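Local coordinates for trans-2-enoyl-CoA reductase [NADH] (Treponema denticola ATCC 35405, PDB 4GGO), which catalyses the NADH-dependent reduction of the carbon-carbon double bond of trans-2-enoyl-CoA thioesters such as crotonyl-CoA, a step of bacterial fatty acid synthesis, at residues N18-C24 with Y92-Y98; L295-K300 with L368-Y374. One frame throughout, in Å; residues are numbered along the deposited sequence.

How the contacts relate
Contact 1 and contact 2 are both largely buried, yet they hold different elements: their centres lie about 25 Å apart and their nearest atoms about 14 Å apart. Contact 1 (18-24 with 92-98) brings together the first turns of helices 21-38 and 95-110, near the NAD-binding residues Asn60 and Glu84. Contact 2 (295-300 with 368-374) sets the middle of helix 291-305 against the start of helix 371-380, near Tyr234 of the substrate site and Val281 of the NAD site. The chemistry differs: contact 1 rests on two tyrosine faces, with one weak hydrogen bond, whereas contact 2 joins its backbones by a nearly straight hydrogen bond beside apolar packing.

Contact 1: N18-C24 with Y92-Y98; sequences NAHPQGC and YGTPGWY
Asn18 lays its CB squarely over the face of the Tyr92 ring, 3.4 Å from the ring centroid and only 8° off the normal, a CH-pi contact. With chi1 at 57°, CG lies between backbone N and carbonyl carbon, and the amide stands almost perpendicular to the ring while running alongside it. From there Asn18 ND2 gives Tyr92 OH a weak but straight hydrogen bond (3.4 Å, 165°); its stronger partners are Lys8 O for ND2 and Met10 N for OD1, which fix the rotation of the amide. Ala19 O sits oblique to the same ring, 3.5 Å from Tyr92 CD1. Ala19 CB packs against both Pro95 and Tyr98, 4.1 Å from Pro95 CD. His20 turns away and caps the helix: its ND1 accepts from Gly23 N, which lies near the plane of the imidazole. Pro21 lies alongside Tyr98 and offers CA over the ring face, offset toward the rim, while Pro21 CB reaches Tyr98 CE1 at 3.9 Å. Trp97 CE3 lies over the opposite face, also toward the rim, so the Tyr98 ring is flanked on both faces. Its hydroxyl is gripped too: Tyr98 OH accepts from Gly93 N at 3.1 Å and is also bonded to Phe398 O. Cys24 closes the row, CB against Tyr98 CB at 3.8 Å and SG near Pro95 CB. The contact thus joins the N-terminal ends of helices 21-38 and 95-110. Thr94, the N-cap residue of the latter, bonds to Glu84, which discriminates NADH from NADPH, and to Lys85, tying this helix start to the segment just after strand 77-82 of the parallel Rossmann sheet.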
loop_
_atom_site.group_PDB
_atom_site.type_symbol
_atom_site.label_atom_id
_atom_site.label_comp_id
_atom_site.label_asym_id
_atom_site.label_seq_id
_atom_site.Cartn_x
_atom_site.Cartn_y
_atom_site.Cartn_z
ATOM N N ASN A 18 -9.577 13.401 -10.285
ATOM C CA ASN A 18 -9.043 13.015 -11.588
ATOM C C ASN A 18 -7.615 12.472 -11.532
ATOM O O ASN A 18 -7.052 12.281 -10.454
ATOM C CB ASN A 18 -9.125 14.191 -12.565
ATOM C CG ASN A 18 -8.403 15.420 -12.057
ATOM O OD1 ASN A 18 -8.177 15.570 -10.857
ATOM N ND2 ASN A 18 -8.039 16.312 -12.971
ATOM N N ALA A 19 -7.036 12.221 -12.702
ATOM C CA ALA A 19 -5.684 11.682 -12.783
ATOM C C ALA A 19 -5.003 12.077 -14.089
ATOM O O ALA A 19 -5.657 12.228 -15.121
ATOM C CB ALA A 19 -5.707 10.169 -12.632
ATOM N N HIS A 20 -3.685 12.243 -14.034
ATOM C CA HIS A 20 -2.905 12.586 -15.214
ATOM C C HIS A 20 -2.252 11.328 -15.780
ATOM O O HIS A 20 -1.407 10.720 -15.125
ATOM C CB HIS A 20 -1.839 13.624 -14.860
ATOM C CG HIS A 20 -1.365 14.429 -16.030
ATOM N ND1 HIS A 20 -0.383 13.986 -16.891
ATOM C CD2 HIS A 20 -1.734 15.652 -16.478
ATOM C CE1 HIS A 20 -0.170 14.901 -17.820
ATOM N NE2 HIS A 20 -0.977 15.921 -17.592
ATOM N N PRO A 21 -2.651 10.931 -16.999
ATOM C CA PRO A 21 -2.189 9.694 -17.639
ATOM C C PRO A 21 -0.669 9.603 -17.762
ATOM O O PRO A 21 -0.088 8.586 -17.385
ATOM C CB PRO A 21 -2.826 9.763 -19.031
ATOM C CG PRO A 21 -4.030 10.620 -18.846
ATOM C CD PRO A 21 -3.629 11.650 -17.834
ATOM N N GLN A 22 -0.039 10.650 -18.282
ATOM C CA GLN A 22 1.409 10.646 -18.473
ATOM C C GLN A 22 2.142 10.730 -17.138
ATOM O O GLN A 22 3.209 10.140 -16.968
ATOM C CB GLN A 22 1.846 11.792 -19.390
ATOM C CG GLN A 22 1.433 11.630 -20.846
ATOM C CD GLN A 22 -0.052 11.843 -21.063
ATOM O OE1 GLN A 22 -0.771 10.924 -21.454
ATOM N NE2 GLN A 22 -0.520 13.059 -20.806
ATOM N N GLY A 23 1.563 11.470 -16.198
ATOM C CA GLY A 23 2.133 11.603 -14.871
ATOM C C GLY A 23 2.167 10.277 -14.138
ATOM O O GLY A 23 3.148 9.953 -13.468
ATOM N N CYS A 24 1.089 9.509 -14.264
ATOM C CA CYS A 24 1.025 8.180 -13.670
ATOM C C CYS A 24 2.071 7.264 -14.296
ATOM O O CYS A 24 2.725 6.483 -13.603
ATOM C CB CYS A 24 -0.372 7.579 -13.838
ATOM S SG CYS A 24 -1.667 8.412 -12.887
ATOM N N TYR A 92 -12.221 10.274 -17.220
ATOM C CA TYR A 92 -11.046 9.816 -16.487
ATOM C C TYR A 92 -11.165 8.364 -16.051
ATOM O O TYR A 92 -12.248 7.890 -15.716
ATOM C CB TYR A 92 -10.822 10.665 -15.236
ATOM C CG TYR A 92 -10.423 12.096 -15.493
ATOM C CD1 TYR A 92 -9.114 12.423 -15.820
ATOM C CD2 TYR A 92 -11.350 13.123 -15.389
ATOM C CE1 TYR A 92 -8.742 13.734 -16.046
ATOM C CE2 TYR A 92 -10.988 14.436 -15.612
ATOM C CZ TYR A 92 -9.683 14.736 -15.941
ATOM O OH TYR A 92 -9.314 16.041 -16.164
ATOM N N GLY A 93 -10.036 7.668 -16.050
ATOM C CA GLY A 93 -9.945 6.386 -15.383
ATOM C C GLY A 93 -9.353 6.624 -14.009
ATOM O O GLY A 93 -8.897 7.729 -13.713
ATOM N N THR A 94 -9.368 5.605 -13.159
ATOM C CA THR A 94 -8.695 5.707 -11.873
ATOM C C THR A 94 -7.190 5.695 -12.125
ATOM O O THR A 94 -6.736 5.129 -13.119
ATOM C CB THR A 94 -9.091 4.551 -10.933
ATOM O OG1 THR A 94 -8.845 3.298 -11.580
ATOM C CG2 THR A 94 -10.562 4.646 -10.567
ATOM N N PRO A 95 -6.408 6.341 -11.242
ATOM C CA PRO A 95 -4.950 6.361 -11.416
ATOM C C PRO A 95 -4.351 4.959 -11.522
ATOM O O PRO A 95 -3.372 4.763 -12.244
ATOM C CB PRO A 95 -4.446 7.072 -10.151
ATOM C CG PRO A 95 -5.614 7.095 -9.205
ATOM C CD PRO A 95 -6.830 7.125 -10.070
ATOM N N GLY A 96 -4.949 3.998 -10.825
ATOM C CA GLY A 96 -4.475 2.627 -10.862
ATOM C C GLY A 96 -4.589 1.990 -12.235
ATOM O O GLY A 96 -3.809 1.103 -12.583
ATOM N N TRP A 97 -5.566 2.441 -13.017
ATOM C CA TRP A 97 -5.757 1.940 -14.374
ATOM C C TRP A 97 -4.563 2.321 -15.238
ATOM O O TRP A 97 -3.992 1.479 -15.928
ATOM C CB TRP A 97 -7.051 2.497 -14.977
ATOM C CG TRP A 97 -7.444 1.866 -16.282
ATOM C CD1 TRP A 97 -7.932 0.606 -16.469
ATOM C CD2 TRP A 97 -7.401 2.475 -17.580
ATOM N NE1 TRP A 97 -8.187 0.389 -17.802
ATOM C CE2 TRP A 97 -7.870 1.520 -18.505
ATOM C CE3 TRP A 97 -7.008 3.732 -18.049
ATOM C CZ2 TRP A 97 -7.955 1.784 -19.871
ATOM C CZ3 TRP A 97 -7.093 3.991 -19.407
ATOM C CH2 TRP A 97 -7.564 3.021 -20.301
ATOM N N TYR A 98 -4.185 3.594 -15.186
ATOM C CA TYR A 98 -3.037 4.087 -15.938
ATOM C C TYR A 98 -1.742 3.443 -15.449
ATOM O O TYR A 98 -0.867 3.106 -16.251
ATOM C CB TYR A 98 -2.949 5.613 -15.850
ATOM C CG TYR A 98 -4.176 6.316 -16.392
ATOM C CD1 TYR A 98 -4.393 6.420 -17.760
ATOM C CD2 TYR A 98 -5.118 6.872 -15.535
ATOM C CE1 TYR A 98 -5.513 7.059 -18.261
ATOM C CE2 TYR A 98 -6.241 7.513 -16.028
ATOM C CZ TYR A 98 -6.433 7.603 -17.391
ATOM O OH TYR A 98 -7.547 8.239 -17.887
#

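Contact 2: L295-K300 with L368-Y374; sequences LASLFK and LTDLAGY
Ala296 and Tyr374 lie at the apolar centre, where the methyl of Ala296 touches Leu371 CD2 at 3.9 Å and meets Thr369 CB at a similar distance. The Tyr374 ring is approached at its edge by Leu295, whose CB is 4.0 Å from Tyr374 CE2, the two side chains crossing at a slant. Phe299 adds its CE2, 4.3 Å from Tyr374 CD2, and presents its ring edge to Tyr374 N. Farther out, Thr369 places CG2 3.5 Å from Ser297 OG; the hydroxyls of these two residues are satisfied by Ala365 O and Leu293 O respectively. Backbone meets backbone where Asp370 N donates to Ala296 O (3.0 Å, 164°), approaching from above the carbonyl plane. Lys300 N, the helical donor, reaches this oxygen from the opposite face, so two N-H groups share it. Lys300 leads its chain outward with CG anti to the backbone N (chi1 -176°) and a bend at the next bond, passing CG over Leu368 O at 3.2 Å. At the polar edge Asp370 OD1 accepts from Gly373 N at 2.8 Å, from above the carboxylate plane, while OD2 lies against Phe299 CB and forms a salt bridge with Lys303, one turn beyond Phe299. This is an N-cap aspartate, centred in an inverse gamma turn, docking the start of helix 371-380 onto helix 291-305. Tyr374 extends the packing to Val281 of the NAD site, and Leu295 lies close to the substrate-binding Tyr234, a placement consistent with the helix pair backing the active-site region of this Rossmann-fold reductase.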
loop_
_atom_site.group_PDB
_atom_site.type_symbol
_atom_site.label_atom_id
_atom_site.label_comp_id
_atom_site.label_asym_id
_atom_site.label_seq_id
_atom_site.Cartn_x
_atom_site.Cartn_y
_atom_site.Cartn_z
ATOM N N LEU A 295 2.602 12.754 9.923
ATOM C CA LEU A 295 3.303 12.397 8.691
ATOM C C LEU A 295 4.157 13.542 8.161
ATOM O O LEU A 295 5.295 13.332 7.751
ATOM C CB LEU A 295 2.312 11.949 7.615
ATOM C CG LEU A 295 1.634 10.597 7.834
ATOM C CD1 LEU A 295 0.626 10.327 6.735
ATOM C CD2 LEU A 295 2.669 9.486 7.899
ATOM N N ALA A 296 3.599 14.748 8.165
ATOM C CA ALA A 296 4.337 15.931 7.730
ATOM C C ALA A 296 5.571 16.146 8.603
ATOM O O ALA A 296 6.638 16.518 8.112
ATOM C CB ALA A 296 3.441 17.159 7.762
ATOM N N SER A 297 5.416 15.901 9.899
ATOM C CA SER A 297 6.523 16.021 10.836
ATOM C C SER A 297 7.498 14.862 10.662
ATOM O O SER A 297 8.711 15.045 10.749
ATOM C CB SER A 297 6.002 16.061 12.272
ATOM O OG SER A 297 5.057 17.104 12.436
ATOM N N LEU A 298 6.955 13.673 10.416
ATOM C CA LEU A 298 7.763 12.474 10.220
ATOM C C LEU A 298 8.627 12.605 8.973
ATOM O O LEU A 298 9.813 12.276 8.997
ATOM C CB LEU A 298 6.873 11.233 10.105
ATOM C CG LEU A 298 7.594 9.887 10.001
ATOM C CD1 LEU A 298 8.257 9.533 11.326
ATOM C CD2 LEU A 298 6.634 8.789 9.567
ATOM N N PHE A 299 8.027 13.083 7.887
ATOM C CA PHE A 299 8.750 13.285 6.635
ATOM C C PHE A 299 9.901 14.263 6.850
ATOM O O PHE A 299 11.009 14.056 6.357
ATOM C CB PHE A 299 7.821 13.816 5.539
ATOM C CG PHE A 299 6.753 12.842 5.105
ATOM C CD1 PHE A 299 6.772 11.524 5.530
ATOM C CD2 PHE A 299 5.736 13.252 4.259
ATOM C CE1 PHE A 299 5.790 10.635 5.128
ATOM C CE2 PHE A 299 4.752 12.367 3.852
ATOM C CZ PHE A 299 4.782 11.057 4.287
ATOM N N LYS A 300 9.628 15.327 7.597
ATOM C CA LYS A 300 10.627 16.346 7.888
ATOM C C LYS A 300 11.811 15.763 8.656
ATOM O O LYS A 300 12.967 15.944 8.273
ATOM C CB LYS A 300 9.999 17.483 8.692
ATOM C CG LYS A 300 10.939 18.647 8.958
ATOM C CD LYS A 300 11.325 19.340 7.663
ATOM C CE LYS A 300 12.012 20.667 7.930
ATOM N NZ LYS A 300 12.291 21.408 6.668
ATOM N N LEU A 368 8.459 24.357 9.458
ATOM C CA LEU A 368 8.781 23.359 10.474
ATOM C C LEU A 368 8.564 21.923 10.001
ATOM O O LEU A 368 9.295 21.018 10.401
ATOM C CB LEU A 368 7.968 23.608 11.747
ATOM C CG LEU A 368 8.729 24.130 12.967
ATOM C CD1 LEU A 368 9.309 25.511 12.698
ATOM C CD2 LEU A 368 7.827 24.147 14.193
ATOM N N THR A 369 7.553 21.715 9.163
ATOM C CA THR A 369 7.236 20.375 8.679
ATOM C C THR A 369 7.361 20.277 7.165
ATOM O O THR A 369 7.481 21.289 6.474
ATOM C CB THR A 369 5.816 19.938 9.088
ATOM O OG1 THR A 369 4.847 20.740 8.402
ATOM C CG2 THR A 369 5.623 20.082 10.590
ATOM N N ASP A 370 7.328 19.052 6.653
ATOM C CA ASP A 370 7.444 18.825 5.220
ATOM C C ASP A 370 6.069 18.807 4.564
ATOM O O ASP A 370 5.628 17.778 4.046
ATOM C CB ASP A 370 8.185 17.515 4.940
ATOM C CG ASP A 370 8.571 17.363 3.481
ATOM O OD1 ASP A 370 8.571 18.381 2.757
ATOM O OD2 ASP A 370 8.881 16.226 3.061
ATOM N N LEU A 371 5.392 19.951 4.594
ATOM C CA LEU A 371 4.104 20.090 3.930
ATOM C C LEU A 371 4.282 19.963 2.422
ATOM O O LEU A 371 3.390 19.491 1.722
ATOM C CB LEU A 371 3.455 21.431 4.278
ATOM C CG LEU A 371 3.033 21.623 5.736
ATOM C CD1 LEU A 371 2.300 22.944 5.914
ATOM C CD2 LEU A 371 2.171 20.460 6.205
ATOM N N ALA A 372 5.443 20.385 1.934
ATOM C CA ALA A 372 5.775 20.268 0.519
ATOM C C ALA A 372 5.849 18.804 0.100
ATOM O O ALA A 372 5.307 18.417 -0.935
ATOM C CB ALA A 372 7.089 20.974 0.221
ATOM N N GLY A 373 6.527 17.995 0.909
ATOM C CA GLY A 373 6.627 16.571 0.654
ATOM C C GLY A 373 5.273 15.889 0.721
ATOM O O GLY A 373 4.995 14.965 -0.043
ATOM N N TYR A 374 4.428 16.351 1.637
ATOM C CA TYR A 374 3.087 15.798 1.792
ATOM C C TYR A 374 2.247 16.084 0.553
ATOM O O TYR A 374 1.565 15.196 0.040
ATOM C CB TYR A 374 2.406 16.377 3.034
ATOM C CG TYR A 374 1.194 15.599 3.504
ATOM C CD1 TYR A 374 -0.012 15.666 2.815
ATOM C CD2 TYR A 374 1.250 14.810 4.645
ATOM C CE1 TYR A 374 -1.121 14.962 3.241
ATOM C CE2 TYR A 374 0.144 14.102 5.081
ATOM C CZ TYR A 374 -1.039 14.183 4.375
ATOM O OH TYR A 374 -2.144 13.483 4.801
#